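Local coordinates for Glyoxalase/bleomycin resisance protein/dioxygenase (Streptomyces sp. CB03234, PDB 5UJP) that binds riboflavin and a calcium ion and may have dioxygenase activity, at residues 4-9 / 54-59. Numbering follows the deposited sequence.
Sequences LFSVPV and DWFPTM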
# COMPACT_ATOMS: atom_id res chain seq x y z
N LEU A 4 -3.66 -4.64 2.75
CA LEU A 4 -4.12 -4.77 1.38
C LEU A 4 -3.92 -3.43 0.69
O LEU A 4 -4.27 -2.37 1.26
CB LEU A 4 -5.60 -5.18 1.42
CG LEU A 4 -6.35 -5.34 0.12
CD1 LEU A 4 -7.48 -6.31 0.41
CD2 LEU A 4 -6.88 -4.02 -0.37
N PHE A 5 -3.34 -3.45 -0.50
CA PHE A 5 -3.15 -2.25 -1.29
C PHE A 5 -3.76 -2.44 -2.67
O PHE A 5 -3.67 -3.53 -3.25
CB PHE A 5 -1.65 -1.91 -1.45
CG PHE A 5 -1.39 -0.52 -1.95
CD1 PHE A 5 -1.52 -0.21 -3.30
CD2 PHE A 5 -1.01 0.48 -1.07
CE1 PHE A 5 -1.30 1.08 -3.75
CE2 PHE A 5 -0.77 1.76 -1.52
CZ PHE A 5 -0.91 2.06 -2.85
N SER A 6 -4.34 -1.36 -3.22
CA SER A 6 -4.98 -1.40 -4.53
C SER A 6 -4.05 -0.85 -5.59
O SER A 6 -3.64 0.32 -5.52
CB SER A 6 -6.31 -0.63 -4.52
OG SER A 6 -7.22 -1.21 -3.64
N VAL A 7 -3.72 -1.67 -6.57
CA VAL A 7 -2.78 -1.31 -7.64
C VAL A 7 -3.62 -0.90 -8.84
O VAL A 7 -4.44 -1.70 -9.31
CB VAL A 7 -1.88 -2.50 -7.98
CG1 VAL A 7 -0.94 -2.11 -9.12
CG2 VAL A 7 -1.09 -2.93 -6.72
N PRO A 8 -3.44 0.31 -9.38
CA PRO A 8 -4.29 0.75 -10.51
C PRO A 8 -3.77 0.20 -11.83
O PRO A 8 -2.65 0.51 -12.27
CB PRO A 8 -4.15 2.28 -10.45
CG PRO A 8 -2.79 2.48 -9.91
CD PRO A 8 -2.55 1.38 -8.92
N VAL A 9 -4.63 -0.60 -12.50
CA VAL A 9 -4.25 -1.21 -13.77
C VAL A 9 -5.26 -0.82 -14.85
O VAL A 9 -6.37 -0.38 -14.57
CB VAL A 9 -4.14 -2.75 -13.66
CG1 VAL A 9 -3.10 -3.15 -12.56
CG2 VAL A 9 -5.52 -3.35 -13.44
N ASP A 54 -9.38 -1.21 -11.32
CA ASP A 54 -9.47 -0.24 -12.40
C ASP A 54 -10.51 0.84 -12.14
O ASP A 54 -10.91 1.53 -13.10
CB ASP A 54 -9.65 -0.91 -13.78
CG ASP A 54 -10.94 -1.74 -13.87
OD1 ASP A 54 -11.67 -1.85 -12.86
OD2 ASP A 54 -11.22 -2.31 -14.95
N TRP A 55 -10.95 1.00 -10.89
CA TRP A 55 -12.10 1.85 -10.58
C TRP A 55 -11.79 3.06 -9.68
O TRP A 55 -12.72 3.70 -9.20
CB TRP A 55 -13.22 1.02 -9.94
CG TRP A 55 -12.80 0.25 -8.73
CD1 TRP A 55 -12.64 0.72 -7.45
CD2 TRP A 55 -12.56 -1.16 -8.68
NE1 TRP A 55 -12.26 -0.33 -6.61
CE2 TRP A 55 -12.22 -1.49 -7.34
CE3 TRP A 55 -12.59 -2.19 -9.64
CZ2 TRP A 55 -11.93 -2.79 -6.94
CZ3 TRP A 55 -12.29 -3.46 -9.24
CH2 TRP A 55 -11.95 -3.76 -7.91
N PHE A 56 -10.52 3.41 -9.49
CA PHE A 56 -10.12 4.58 -8.71
C PHE A 56 -9.44 5.57 -9.65
O PHE A 56 -8.21 5.54 -9.81
CB PHE A 56 -9.17 4.16 -7.59
CG PHE A 56 -9.84 3.42 -6.46
CD1 PHE A 56 -11.01 3.90 -5.88
CD2 PHE A 56 -9.29 2.23 -5.95
CE1 PHE A 56 -11.63 3.20 -4.84
CE2 PHE A 56 -9.91 1.56 -4.89
CZ PHE A 56 -11.08 2.03 -4.34
N PRO A 57 -10.19 6.46 -10.30
CA PRO A 57 -9.60 7.33 -11.34
C PRO A 57 -8.63 8.37 -10.82
O PRO A 57 -7.86 8.92 -11.62
CB PRO A 57 -10.81 7.95 -12.05
CG PRO A 57 -11.98 7.20 -11.55
CD PRO A 57 -11.66 6.59 -10.25
N THR A 58 -8.64 8.68 -9.52
CA THR A 58 -7.56 9.49 -8.94
C THR A 58 -6.20 8.81 -8.99
O THR A 58 -5.19 9.49 -8.82
CB THR A 58 -7.90 9.91 -7.50
OG1 THR A 58 -8.00 8.75 -6.67
CG2 THR A 58 -9.20 10.70 -7.48
N MSE A 59 -6.17 7.49 -9.22
CA MSE A 59 -4.94 6.73 -9.40
C MSE A 59 -4.92 6.21 -10.85
O MSE A 59 -5.48 5.16 -11.14
CB MSE A 59 -4.91 5.56 -8.40
CG MSE A 59 -5.09 6.02 -6.97
SE MSE A 59 -4.81 4.54 -5.73
CE MSE A 59 -5.96 3.18 -6.45
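Pro-8 and Met-59, a selenomethionine, form the centre of this contact. The two side chains cross at about a right angle, with CB of Pro-8 3.9 Å from CB of Met-59. Beyond this point the long, flexible chain, in the conformer described, bends at its last torsion (chi3 -51°), which brings CE to 3.8 Å from the backbone O of Ser-6. The compact proline ring also lies against the main chain, its CB 3.2 Å from Met-59 O. Met-59 closes a type I turn, its N donating to Phe-56 O at 2.9 Å, and this turn presents its side chain to the strand.

The fold is that of the vicinal oxygen chelate superfamily, built from beta-alpha-beta-beta-beta modules. Here the outermost strand 3-8 of one sheet meets the loop that leaves its parallel neighbour, strand 48-53, on the way to the second module. The contact lies away from the calcium and riboflavin sites.

Polar and aromatic groups meet more loosely. Ser-6 OG sits 4.1 Å from Phe-56 CE2, at the ring edge and near its plane; a small hydroxyl suits this buried place because it hydrogen-bonds to Gly-66 O of the second subunit. CD1 of Trp-55 lies over the centre of one face of the Phe-56 ring, 3.6 Å above its plane. At the loop's start, CB of Asp-54 packs 3.4 Å from Val-9 O, while its carboxylate leads away from residues 4-9, as suits a charged group on an exposed residue.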